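Local coordinates for protein cpftsy (Physcomitrella patens, PDB 4AK9) that probably acts as the GTP-dependent receptor of the chloroplast signal recognition particle, helping to deliver membrane proteins to the thylakoid, at residues A[24-29]-A[57-62]; A[67-72]-A[90-95]; A[118-123]-A[219-224]; A[239-244]-A[253-258]. All blocks are in the same frame, centred on the assembly; numbering follows the deposited sequence.

The four contacts illustrate how an SRP-type GTPase is built from two parts, a helical bundle and a GTPase domain. Contacts 1 and 2 belong to the helical part; their centres lie 15 Å apart, and they meet where Phe-61 CD2 packs 3.7 Å from Ile-69 CD1. Contacts 3 and 4 each set a helix against one of two neighbouring strands of the same sheet; their centres are 12 Å apart, and a probable hydrogen bond joins Met-120 O to Leu-240 N at 2.8 Å. Gly-123, which fits the start of a P-loop, touches Phe-258 of contact 4, so that pair adjoins the probable nucleotide site. Contacts 2 and 3 are about 37 Å apart, centre to centre; contacts 1 and 4 both reach the second subunit.

Contact 1. Residues A[24-29]-A[57-62]; sequences SKTREN and LVSDFG
Asn-29 and Ser-59 meet through one short hydrogen bond, which Asn-29 ND2 donates to Ser-59 OG at 2.7 Å. The acceptor sits just past the end of helix 45-58, which closes in a Schellman motif with Asp-60, at positive phi, as its C-prime residue; the donor comes from helix 24-30, packed against this helical bundle of the SRP-GTPase type. The bond is moderately bent, with an N-H...O angle of 154°, and the serine oxygen lies slightly off the amide plane. The asparagine reaches it because CG stands anti to the backbone N (chi1 172°), sending the amide across to the other helix. There its OD1 rests against Val-58 CG1 at 3.5 Å, so one end of the amide is polar in its contact and the other apolar. Replacing Asn-29 by alanine is likely to leave Ser-59 OG without this donor and to open a gap beside the Val-58 methyl. ND2 also bonds to Val-55 O, and the two bonds together fix the rotation of the amide; further out, Ser-59 OG makes a weak bond to Ala-276 O. Asp-60, just past the helix, forms salt bridges with Arg-277 of its own chain and Arg-277 of the second subunit. Thr-26, whose OG1 turns to Gly-278 N, offers its methyl to the same serine, with CG2 4.0 Å from Ser-59 OG.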
loop_
_atom_site.group_PDB
_atom_site.type_symbol
_atom_site.label_atom_id
_atom_site.label_comp_id
_atom_site.label_asym_id
_atom_site.label_seq_id
_atom_site.Cartn_x
_atom_site.Cartn_y
_atom_site.Cartn_z
ATOM N N SER A 24 7.828 9.179 12.839
ATOM C CA SER A 24 7.676 10.584 12.419
ATOM C C SER A 24 7.155 10.721 10.987
ATOM O O SER A 24 6.332 11.602 10.703
ATOM C CB SER A 24 8.970 11.386 12.612
ATOM O OG SER A 24 9.974 10.971 11.709
ATOM N N LYS A 25 7.611 9.865 10.070
ATOM C CA LYS A 25 7.092 9.984 8.697
ATOM C C LYS A 25 5.622 9.630 8.591
ATOM O O LYS A 25 4.870 10.277 7.846
ATOM C CB LYS A 25 7.904 9.153 7.708
ATOM C CG LYS A 25 9.319 9.650 7.522
ATOM C CD LYS A 25 9.759 9.455 6.076
ATOM C CE LYS A 25 11.264 9.183 5.981
ATOM N NZ LYS A 25 12.125 10.413 6.027
ATOM N N THR A 26 5.200 8.604 9.336
ATOM C CA THR A 26 3.792 8.248 9.357
ATOM C C THR A 26 2.972 9.373 9.979
ATOM O O THR A 26 1.904 9.740 9.466
ATOM C CB THR A 26 3.543 6.930 10.145
ATOM O OG1 THR A 26 4.208 5.848 9.470
ATOM C CG2 THR A 26 2.044 6.613 10.198
ATOM N N ARG A 27 3.487 9.932 11.073
ATOM C CA ARG A 27 2.766 10.958 11.835
ATOM C C ARG A 27 2.545 12.205 10.997
ATOM O O ARG A 27 1.500 12.869 11.107
ATOM C CB ARG A 27 3.503 11.257 13.149
ATOM C CG ARG A 27 2.825 12.276 14.034
ATOM C CD ARG A 27 3.560 12.362 15.344
ATOM N NE ARG A 27 4.980 12.652 15.174
ATOM C CZ ARG A 27 5.972 11.816 15.463
ATOM N NH1 ARG A 27 5.721 10.592 15.924
ATOM N NH2 ARG A 27 7.230 12.213 15.277
ATOM N N GLU A 28 3.500 12.520 10.129
ATOM C CA GLU A 28 3.373 13.693 9.273
ATOM C C GLU A 28 2.233 13.600 8.259
ATOM O O GLU A 28 1.554 14.594 7.994
ATOM C CB GLU A 28 4.675 13.969 8.538
ATOM C CG GLU A 28 4.554 15.065 7.495
ATOM C CD GLU A 28 5.882 15.740 7.212
ATOM O OE1 GLU A 28 6.936 15.096 7.452
ATOM O OE2 GLU A 28 5.870 16.915 6.760
ATOM N N ASN A 29 2.015 12.426 7.670
ATOM C CA ASN A 29 0.800 12.290 6.867
ATOM C C ASN A 29 -0.424 12.403 7.741
ATOM O O ASN A 29 -1.386 13.085 7.385
ATOM C CB ASN A 29 0.732 10.988 6.076
ATOM C CG ASN A 29 -0.637 10.795 5.405
ATOM O OD1 ASN A 29 -1.058 11.604 4.560
ATOM N ND2 ASN A 29 -1.345 9.735 5.810
ATOM N N LEU A 57 -5.822 5.689 4.357
ATOM C CA LEU A 57 -5.370 4.824 3.262
ATOM C C LEU A 57 -3.959 5.223 2.809
ATOM O O LEU A 57 -3.133 4.347 2.482
ATOM C CB LEU A 57 -6.360 4.835 2.076
ATOM C CG LEU A 57 -7.761 4.230 2.300
ATOM C CD1 LEU A 57 -8.607 4.375 1.015
ATOM C CD2 LEU A 57 -7.729 2.758 2.705
ATOM N N VAL A 58 -3.660 6.508 2.830
ATOM C CA VAL A 58 -2.331 6.981 2.481
ATOM C C VAL A 58 -1.279 6.367 3.420
ATOM O O VAL A 58 -0.182 5.990 2.992
ATOM C CB VAL A 58 -2.271 8.527 2.452
ATOM C CG1 VAL A 58 -0.833 9.005 2.194
ATOM C CG2 VAL A 58 -3.256 9.080 1.390
ATOM N N SER A 59 -1.602 6.238 4.704
ATOM C CA SER A 59 -0.700 5.595 5.650
ATOM C C SER A 59 -0.842 4.065 5.729
ATOM O O SER A 59 -0.292 3.430 6.627
ATOM C CB SER A 59 -0.809 6.220 7.050
ATOM O OG SER A 59 -0.256 7.536 7.049
ATOM N N ASP A 60 -1.532 3.447 4.777
ATOM C CA ASP A 60 -1.680 1.984 4.781
ATOM C C ASP A 60 -2.430 1.329 5.936
ATOM O O ASP A 60 -2.180 0.174 6.280
ATOM C CB ASP A 60 -0.336 1.286 4.566
ATOM C CG ASP A 60 -0.117 0.938 3.103
ATOM O OD1 ASP A 60 -0.973 1.319 2.261
ATOM O OD2 ASP A 60 0.894 0.274 2.794
ATOM N N PHE A 61 -3.348 2.066 6.554
ATOM C CA PHE A 61 -4.555 1.412 7.035
ATOM C C PHE A 61 -5.261 0.903 5.766
ATOM O O PHE A 61 -5.627 1.703 4.882
ATOM C CB PHE A 61 -5.440 2.422 7.758
ATOM C CG PHE A 61 -4.829 2.987 8.999
ATOM C CD1 PHE A 61 -3.920 4.041 8.932
ATOM C CD2 PHE A 61 -5.194 2.497 10.241
ATOM C CE1 PHE A 61 -3.366 4.580 10.064
ATOM C CE2 PHE A 61 -4.638 3.035 11.393
ATOM C CZ PHE A 61 -3.732 4.080 11.311
ATOM N N GLY A 62 -5.403 -0.418 5.627
ATOM C CA GLY A 62 -5.951 -0.964 4.387
ATOM C C GLY A 62 -7.445 -0.675 4.214
ATOM O O GLY A 62 -8.112 -0.266 5.178
#

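Contact 2. Residues A[67-72]-A[90-95]; sequences LKIVDT and EALKKN
Ile-69 and Leu-92 make the apolar half of this contact, methyl against methyl, with Ile-69 CG2 3.5 Å from Leu-92 CD1. The two side chains cross obliquely. In the isoleucine the short branch does the touching: CG1 lies anti to the carbonyl carbon (chi1 -70°), which leaves CG2 anti to the backbone N and facing the leucine. Leu-92 starts off to one side, and only its CD1 end comes close. Asn-95 supplies the polar half. Its ND2 makes a weak bond, 3.5 Å long and bent, to Ile-69 O, and the same amide runs up against Thr-72, whose CG2 lies 3.7 Å from ND2 and 4.0 Å from OD1. These are neighbouring helices of the SRP54-type helical bundle, 63-78 and 85-101, running in roughly opposite directions, inclined at 137°, with segment axes 9.6 Å apart. Phe-61 and Ile-96 also pack on Ile-69, while Phe-317 reaches Leu-92. Thr-72 is held in its rotamer by its own helix: OG1 donates to Lys-68 O at 3.0 Å, nearly along the C=O axis, and this turns the methyl toward the asparagine. A glycine in place of Thr-72, lacking both hydroxyl and methyl, is likely to leave the Asn-95 amide freer to turn and Lys-68 O with only the weak backbone bond from this residue. Lys-68 also packs on Leu-99, and its NZ forms a salt bridge with Asp-286.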
loop_
_atom_site.group_PDB
_atom_site.type_symbol
_atom_site.label_atom_id
_atom_site.label_comp_id
_atom_site.label_asym_id
_atom_site.label_seq_id
_atom_site.Cartn_x
_atom_site.Cartn_y
_atom_site.Cartn_z
ATOM N N LEU A 67 -12.181 1.282 6.601
ATOM C CA LEU A 67 -13.651 1.258 6.517
ATOM C C LEU A 67 -14.238 1.055 7.914
ATOM O O LEU A 67 -15.117 1.804 8.361
ATOM C CB LEU A 67 -14.112 0.159 5.549
ATOM C CG LEU A 67 -15.592 -0.233 5.469
ATOM C CD1 LEU A 67 -16.478 0.995 5.351
ATOM C CD2 LEU A 67 -15.780 -1.142 4.266
ATOM N N LYS A 68 -13.724 0.077 8.643
ATOM C CA LYS A 68 -14.322 -0.206 9.940
ATOM C C LYS A 68 -13.987 0.838 11.003
ATOM O O LYS A 68 -14.802 1.094 11.892
ATOM C CB LYS A 68 -13.973 -1.604 10.421
ATOM C CG LYS A 68 -12.556 -1.743 10.841
ATOM C CD LYS A 68 -12.346 -3.081 11.522
ATOM C CE LYS A 68 -12.741 -4.219 10.613
ATOM N NZ LYS A 68 -12.168 -5.502 11.104
ATOM N N ILE A 69 -12.802 1.451 10.918
ATOM C CA ILE A 69 -12.481 2.559 11.822
ATOM C C ILE A 69 -13.419 3.738 11.633
ATOM O O ILE A 69 -13.979 4.258 12.597
ATOM C CB ILE A 69 -11.032 3.047 11.617
ATOM C CG1 ILE A 69 -10.077 1.976 12.129
ATOM C CG2 ILE A 69 -10.800 4.357 12.359
ATOM C CD1 ILE A 69 -8.616 2.180 11.722
ATOM N N VAL A 70 -13.594 4.165 10.388
ATOM C CA VAL A 70 -14.396 5.345 10.118
ATOM C C VAL A 70 -15.902 5.061 10.264
ATOM O O VAL A 70 -16.655 5.923 10.741
ATOM C CB VAL A 70 -14.001 5.956 8.757
ATOM C CG1 VAL A 70 -14.894 7.136 8.375
ATOM C CG2 VAL A 70 -12.514 6.405 8.814
ATOM N N ASP A 71 -16.324 3.845 9.928
ATOM C CA ASP A 71 -17.748 3.484 9.979
ATOM C C ASP A 71 -18.289 3.596 11.398
ATOM O O ASP A 71 -19.384 4.102 11.604
ATOM C CB ASP A 71 -17.982 2.089 9.414
ATOM C CG ASP A 71 -19.349 1.947 8.740
ATOM O OD1 ASP A 71 -19.925 2.965 8.284
ATOM O OD2 ASP A 71 -19.850 0.804 8.669
ATOM N N THR A 72 -17.498 3.175 12.381
ATOM C CA THR A 72 -17.865 3.349 13.793
ATOM C C THR A 72 -18.073 4.837 14.164
ATOM O O THR A 72 -19.002 5.192 14.917
ATOM C CB THR A 72 -16.768 2.727 14.693
ATOM O OG1 THR A 72 -16.592 1.349 14.333
ATOM C CG2 THR A 72 -17.157 2.815 16.143
ATOM N N GLU A 90 -10.694 12.091 19.143
ATOM C CA GLU A 90 -10.583 11.150 20.251
ATOM C C GLU A 90 -11.154 9.795 19.908
ATOM O O GLU A 90 -10.571 8.793 20.295
ATOM C CB GLU A 90 -11.219 11.697 21.542
ATOM C CG GLU A 90 -10.243 12.530 22.374
ATOM C CD GLU A 90 -8.846 11.890 22.490
ATOM O OE1 GLU A 90 -8.739 10.738 22.986
ATOM O OE2 GLU A 90 -7.856 12.552 22.083
ATOM N N ALA A 91 -12.281 9.744 19.184
ATOM C CA ALA A 91 -12.890 8.453 18.876
ATOM C C ALA A 91 -12.004 7.683 17.898
ATOM O O ALA A 91 -11.895 6.449 17.974
ATOM C CB ALA A 91 -14.283 8.631 18.300
ATOM N N LEU A 92 -11.391 8.420 16.979
ATOM C CA LEU A 92 -10.456 7.820 16.027
ATOM C C LEU A 92 -9.323 7.081 16.762
ATOM O O LEU A 92 -9.023 5.936 16.458
ATOM C CB LEU A 92 -9.891 8.893 15.102
ATOM C CG LEU A 92 -8.740 8.480 14.161
ATOM C CD1 LEU A 92 -9.219 7.429 13.140
ATOM C CD2 LEU A 92 -8.195 9.690 13.447
ATOM N N LYS A 93 -8.710 7.744 17.735
ATOM C CA LYS A 93 -7.634 7.127 18.510
ATOM C C LYS A 93 -8.125 5.914 19.271
ATOM O O LYS A 93 -7.445 4.888 19.288
ATOM C CB LYS A 93 -6.981 8.137 19.471
ATOM C CG LYS A 93 -6.314 9.303 18.758
ATOM C CD LYS A 93 -5.741 10.345 19.743
ATOM C CE LYS A 93 -4.777 9.689 20.727
ATOM N NZ LYS A 93 -4.075 10.688 21.588
ATOM N N LYS A 94 -9.285 6.022 19.925
ATOM C CA LYS A 94 -9.807 4.892 20.703
ATOM C C LYS A 94 -10.160 3.693 19.849
ATOM O O LYS A 94 -9.936 2.565 20.258
ATOM C CB LYS A 94 -11.019 5.296 21.550
ATOM C CG LYS A 94 -10.643 6.255 22.641
ATOM C CD LYS A 94 -11.854 6.802 23.394
ATOM C CE LYS A 94 -11.405 7.833 24.431
ATOM N NZ LYS A 94 -12.498 8.783 24.795
ATOM N N ASN A 95 -10.718 3.937 18.668
ATOM C CA ASN A 95 -11.093 2.862 17.775
ATOM C C ASN A 95 -9.851 2.133 17.280
ATOM O O ASN A 95 -9.869 0.911 17.139
ATOM C CB ASN A 95 -11.888 3.362 16.574
ATOM C CG ASN A 95 -13.266 3.868 16.959
ATOM O OD1 ASN A 95 -13.758 3.594 18.058
ATOM N ND2 ASN A 95 -13.900 4.612 16.050
#

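Contact 3. Residues A[118-123]-A[219-224]; sequences VLMIVG and EELRGC
Met-120 reaches from the strand to Cys-224 and Leu-221 of the helix. CB points toward the helix from the sheet, and CG continues anti to the carbonyl carbon (chi1 -69°). CB, CG and SD stay clear of the helix segment; the side chain as a whole also packs on Cys-205 and Pro-236. At SD the chain bends (chi3 76°), and the terminal CE makes the contact, 4.0 Å from Cys-224 CB and 4.2 Å from Leu-221 CD1. Two residues along, Val-122 meets the same leucine methyl, its CG1 lying 3.9 Å from Leu-221 CD1 with the two side chains nearly at right angles. The arrangement is that of a P-loop GTPase, with a helix lying antiparallel (171°) over the central strand: helix 215-231 carries the chain from strand 202-205 to strand 238-244, past the 117-123 strand that sits between them. Just beyond Val-122, the Gly-123 carbonyl bonds to Lys-129 NZ, in what is probably the Walker A loop. Across the segments everything that meets is carbon, at van der Waals spacing and buried. Cohesion here therefore rests on dispersion and the exclusion of water, without the directional demands of a hydrogen bond.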
loop_
_atom_site.group_PDB
_atom_site.type_symbol
_atom_site.label_atom_id
_atom_site.label_comp_id
_atom_site.label_asym_id
_atom_site.label_seq_id
_atom_site.Cartn_x
_atom_site.Cartn_y
_atom_site.Cartn_z
ATOM N N VAL A 118 12.246 -21.775 23.370
ATOM C CA VAL A 118 12.757 -21.832 22.011
ATOM C C VAL A 118 11.923 -20.902 21.114
ATOM O O VAL A 118 10.697 -21.029 21.035
ATOM C CB VAL A 118 12.742 -23.251 21.434
ATOM C CG1 VAL A 118 13.206 -23.253 19.970
ATOM C CG2 VAL A 118 13.661 -24.182 22.272
ATOM N N LEU A 119 12.598 -19.951 20.468
ATOM C CA LEU A 119 11.908 -18.985 19.594
ATOM C C LEU A 119 12.391 -19.237 18.172
ATOM O O LEU A 119 13.606 -19.186 17.896
ATOM C CB LEU A 119 12.278 -17.554 20.018
ATOM C CG LEU A 119 11.514 -16.776 21.086
ATOM C CD1 LEU A 119 11.113 -17.636 22.237
ATOM C CD2 LEU A 119 12.336 -15.604 21.575
ATOM N N MET A 120 11.474 -19.528 17.251
ATOM C CA MET A 120 11.846 -19.641 15.851
ATOM C C MET A 120 11.540 -18.328 15.127
ATOM O O MET A 120 10.466 -17.760 15.293
ATOM C CB MET A 120 11.123 -20.801 15.165
ATOM C CG MET A 120 11.583 -22.165 15.642
ATOM S SD MET A 120 10.509 -23.450 14.941
ATOM C CE MET A 120 11.054 -23.569 13.243
ATOM N N ILE A 121 12.509 -17.827 14.378
ATOM C CA ILE A 121 12.340 -16.575 13.641
ATOM C C ILE A 121 12.145 -16.970 12.182
ATOM O O ILE A 121 12.974 -17.695 11.584
ATOM C CB ILE A 121 13.587 -15.676 13.763
ATOM C CG1 ILE A 121 13.905 -15.323 15.218
ATOM C CG2 ILE A 121 13.514 -14.451 12.809
ATOM C CD1 ILE A 121 12.751 -15.017 16.134
ATOM N N VAL A 122 11.031 -16.548 11.580
ATOM C CA VAL A 122 10.776 -16.924 10.189
ATOM C C VAL A 122 10.495 -15.695 9.314
ATOM O O VAL A 122 10.264 -14.597 9.830
ATOM C CB VAL A 122 9.566 -17.896 10.070
ATOM C CG1 VAL A 122 9.833 -19.171 10.900
ATOM C CG2 VAL A 122 8.312 -17.214 10.587
ATOM N N GLY A 123 10.514 -15.887 8.002
ATOM C CA GLY A 123 10.263 -14.775 7.084
ATOM C C GLY A 123 11.088 -14.819 5.821
ATOM O O GLY A 123 11.894 -15.723 5.615
ATOM N N GLU A 219 8.190 -27.541 3.003
ATOM C CA GLU A 219 8.389 -28.788 3.692
ATOM C C GLU A 219 9.559 -28.699 4.645
ATOM O O GLU A 219 9.520 -29.269 5.738
ATOM C CB GLU A 219 8.561 -29.929 2.698
ATOM C CG GLU A 219 8.485 -31.296 3.361
ATOM C CD GLU A 219 7.390 -31.380 4.443
ATOM O OE1 GLU A 219 6.216 -31.026 4.149
ATOM O OE2 GLU A 219 7.708 -31.803 5.592
ATOM N N GLU A 220 10.604 -27.975 4.239
ATOM C CA GLU A 220 11.764 -27.759 5.082
ATOM C C GLU A 220 11.442 -26.993 6.364
ATOM O O GLU A 220 11.927 -27.333 7.457
ATOM C CB GLU A 220 12.873 -27.045 4.286
ATOM C CG GLU A 220 14.130 -26.748 5.115
ATOM C CD GLU A 220 15.165 -25.918 4.360
ATOM O OE1 GLU A 220 15.494 -26.272 3.198
ATOM O OE2 GLU A 220 15.646 -24.907 4.931
ATOM N N LEU A 221 10.620 -25.952 6.252
ATOM C CA LEU A 221 10.259 -25.206 7.446
ATOM C C LEU A 221 9.426 -26.069 8.389
ATOM O O LEU A 221 9.626 -26.033 9.617
ATOM C CB LEU A 221 9.501 -23.924 7.059
ATOM C CG LEU A 221 9.062 -22.955 8.163
ATOM C CD1 LEU A 221 10.166 -22.655 9.224
ATOM C CD2 LEU A 221 8.566 -21.652 7.478
ATOM N N ARG A 222 8.481 -26.828 7.835
ATOM C CA ARG A 222 7.663 -27.697 8.689
ATOM C C ARG A 222 8.538 -28.754 9.355
ATOM O O ARG A 222 8.327 -29.107 10.520
ATOM C CB ARG A 222 6.576 -28.365 7.866
ATOM C CG ARG A 222 5.563 -27.397 7.332
ATOM C CD ARG A 222 4.366 -28.105 6.759
ATOM N NE ARG A 222 3.202 -27.208 6.710
ATOM C CZ ARG A 222 2.420 -27.095 5.647
ATOM N NH1 ARG A 222 2.739 -27.811 4.585
ATOM N NH2 ARG A 222 1.336 -26.297 5.635
ATOM N N GLY A 223 9.524 -29.242 8.604
ATOM C CA GLY A 223 10.473 -30.226 9.107
ATOM C C GLY A 223 11.302 -29.667 10.245
ATOM O O GLY A 223 11.653 -30.390 11.187
ATOM N N CYS A 224 11.616 -28.368 10.167
ATOM C CA CYS A 224 12.326 -27.691 11.245
ATOM C C CYS A 224 11.468 -27.603 12.492
ATOM O O CYS A 224 11.964 -27.797 13.610
ATOM C CB CYS A 224 12.726 -26.264 10.826
ATOM S SG CYS A 224 14.152 -26.203 9.742
#

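Contact 4. Residues A[239-244]-A[253-258]; sequences VLLVLD and AQAREF
Leu-241 and Ala-255 mark the closest approach of the two backbones, their CA atoms 7.6 Å apart, where the helix runs back nearly antiparallel to the strand at 163°. Leu-241 divides its two methyls between two partners. CD1 lies over one face of the Phe-258 ring, 4.2 Å from the ring centroid and 27° off the normal, a CH-pi contact in which the two side chains cross at about a right angle. CD2 settles instead on the helix backbone, 3.7 Å from Ala-255 CA, an approach probably made possible by the small alanine side chain. The ring has its edge toward Gln-254 O, which lies in the ring plane, and Val-124 also packs on it. Strand 238-244 and helix 251-261 are the first two elements of a beta-alpha-beta unit completed by strand 266-270, from which Phe-267 packs on both Leu-241 and Leu-243. Leu-243 extends the apolar seam, its CD1 4.2 Å from Ala-255 CB. Its other methyl, CD2, slides past the amide of Gln-254 and lies 3.6 Å from OE1. That glutamine carries CG between the backbone N and the carbonyl carbon (chi1 68°), the crowded position, and is extended beyond it toward the strand. OE1 accepts a hydrogen bond from a water 2.8 Å away, and this water accepts from Asp-244 N at 2.7 Å, joining helix to strand. The Asp-244 carboxylate leads away from the helix, to a salt bridge with Lys-271, and Gln-254 NE2 makes a weak bond to Glu-54 of the second subunit.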
loop_
_atom_site.group_PDB
_atom_site.type_symbol
_atom_site.label_atom_id
_atom_site.label_comp_id
_atom_site.label_asym_id
_atom_site.label_seq_id
_atom_site.Cartn_x
_atom_site.Cartn_y
_atom_site.Cartn_z
ATOM N N VAL A 239 6.808 -18.506 17.385
ATOM C CA VAL A 239 7.211 -18.486 15.977
ATOM C C VAL A 239 6.964 -17.023 15.538
ATOM O O VAL A 239 5.826 -16.538 15.447
ATOM C CB VAL A 239 6.434 -19.503 15.071
ATOM C CG1 VAL A 239 6.839 -19.387 13.606
ATOM C CG2 VAL A 239 6.635 -20.957 15.568
ATOM N N LEU A 240 8.053 -16.302 15.342
ATOM C CA LEU A 240 7.966 -14.866 15.108
ATOM C C LEU A 240 8.251 -14.599 13.641
ATOM O O LEU A 240 9.323 -14.913 13.126
ATOM C CB LEU A 240 8.971 -14.135 16.021
ATOM C CG LEU A 240 8.739 -14.372 17.504
ATOM C CD1 LEU A 240 9.843 -13.707 18.345
ATOM C CD2 LEU A 240 7.354 -13.850 17.904
ATOM N N LEU A 241 7.266 -14.026 12.942
ATOM C CA LEU A 241 7.422 -13.685 11.532
ATOM C C LEU A 241 7.934 -12.228 11.349
ATOM O O LEU A 241 7.308 -11.256 11.819
ATOM C CB LEU A 241 6.070 -13.895 10.807
ATOM C CG LEU A 241 6.040 -13.428 9.357
ATOM C CD1 LEU A 241 7.000 -14.235 8.482
ATOM C CD2 LEU A 241 4.624 -13.514 8.778
ATOM N N VAL A 242 9.065 -12.092 10.674
ATOM C CA VAL A 242 9.695 -10.787 10.517
ATOM C C VAL A 242 9.229 -10.232 9.179
ATOM O O VAL A 242 9.360 -10.891 8.150
ATOM C CB VAL A 242 11.242 -10.887 10.511
ATOM C CG1 VAL A 242 11.842 -9.464 10.325
ATOM C CG2 VAL A 242 11.748 -11.509 11.787
ATOM N N LEU A 243 8.621 -9.048 9.208
ATOM C CA LEU A 243 8.078 -8.422 7.985
ATOM C C LEU A 243 8.662 -7.025 7.792
ATOM O O LEU A 243 8.771 -6.265 8.751
ATOM C CB LEU A 243 6.566 -8.296 8.117
ATOM C CG LEU A 243 5.847 -9.638 8.330
ATOM C CD1 LEU A 243 4.472 -9.368 8.831
ATOM C CD2 LEU A 243 5.832 -10.374 6.986
ATOM N N ASP A 244 9.020 -6.694 6.561
ATOM C CA ASP A 244 9.596 -5.380 6.228
ATOM C C ASP A 244 8.515 -4.286 6.128
ATOM O O ASP A 244 7.738 -4.233 5.153
ATOM C CB ASP A 244 10.339 -5.505 4.896
ATOM C CG ASP A 244 11.132 -4.264 4.533
ATOM O OD1 ASP A 244 10.779 -3.149 5.010
ATOM O OD2 ASP A 244 12.129 -4.401 3.765
ATOM N N ALA A 253 0.468 -10.306 2.021
ATOM C CA ALA A 253 0.528 -11.492 1.150
ATOM C C ALA A 253 1.492 -12.542 1.710
ATOM O O ALA A 253 1.119 -13.710 1.919
ATOM C CB ALA A 253 0.906 -11.104 -0.291
ATOM N N GLN A 254 2.715 -12.124 2.016
ATOM C CA GLN A 254 3.683 -13.076 2.555
ATOM C C GLN A 254 3.311 -13.490 3.996
ATOM O O GLN A 254 3.616 -14.611 4.420
ATOM C CB GLN A 254 5.119 -12.526 2.450
ATOM C CG GLN A 254 5.369 -11.366 3.344
ATOM C CD GLN A 254 6.677 -10.688 3.044
ATOM O OE1 GLN A 254 7.611 -10.770 3.838
ATOM N NE2 GLN A 254 6.756 -9.996 1.893
ATOM N N ALA A 255 2.611 -12.635 4.743
ATOM C CA ALA A 255 2.187 -13.021 6.094
ATOM C C ALA A 255 1.144 -14.141 6.086
ATOM O O ALA A 255 1.178 -15.076 6.910
ATOM C CB ALA A 255 1.678 -11.840 6.861
ATOM N N ARG A 256 0.191 -14.040 5.164
ATOM C CA ARG A 256 -0.801 -15.098 5.007
ATOM C C ARG A 256 -0.142 -16.410 4.592
ATOM O O ARG A 256 -0.481 -17.468 5.125
ATOM C CB ARG A 256 -1.816 -14.697 3.942
ATOM C CG ARG A 256 -2.694 -13.560 4.406
ATOM C CD ARG A 256 -3.845 -13.290 3.434
ATOM N NE ARG A 256 -4.892 -12.555 4.129
ATOM C CZ ARG A 256 -5.119 -11.254 3.994
ATOM N NH1 ARG A 256 -4.396 -10.526 3.140
ATOM N NH2 ARG A 256 -6.096 -10.692 4.697
ATOM N N GLU A 257 0.800 -16.324 3.662
ATOM C CA GLU A 257 1.488 -17.506 3.149
ATOM C C GLU A 257 2.277 -18.195 4.246
ATOM O O GLU A 257 2.166 -19.421 4.414
ATOM C CB GLU A 257 2.410 -17.136 1.985
ATOM C CG GLU A 257 1.651 -16.750 0.717
ATOM C CD GLU A 257 2.540 -16.098 -0.352
ATOM O OE1 GLU A 257 3.691 -16.576 -0.542
ATOM O OE2 GLU A 257 2.074 -15.124 -1.006
ATOM N N PHE A 258 3.064 -17.432 5.005
ATOM C CA PHE A 258 3.835 -18.057 6.086
ATOM C C PHE A 258 2.956 -18.692 7.149
ATOM O O PHE A 258 3.269 -19.758 7.684
ATOM C CB PHE A 258 4.855 -17.072 6.718
ATOM C CG PHE A 258 6.182 -17.060 6.028
ATOM C CD1 PHE A 258 6.372 -16.329 4.853
ATOM C CD2 PHE A 258 7.236 -17.827 6.510
ATOM C CE1 PHE A 258 7.591 -16.331 4.190
ATOM C CE2 PHE A 258 8.463 -17.832 5.843
ATOM C CZ PHE A 258 8.644 -17.089 4.682
HETATM O O HOH W 1 8.465 -12.192 5.608
HETATM O O HOH W 2 9.167 -8.526 4.530
#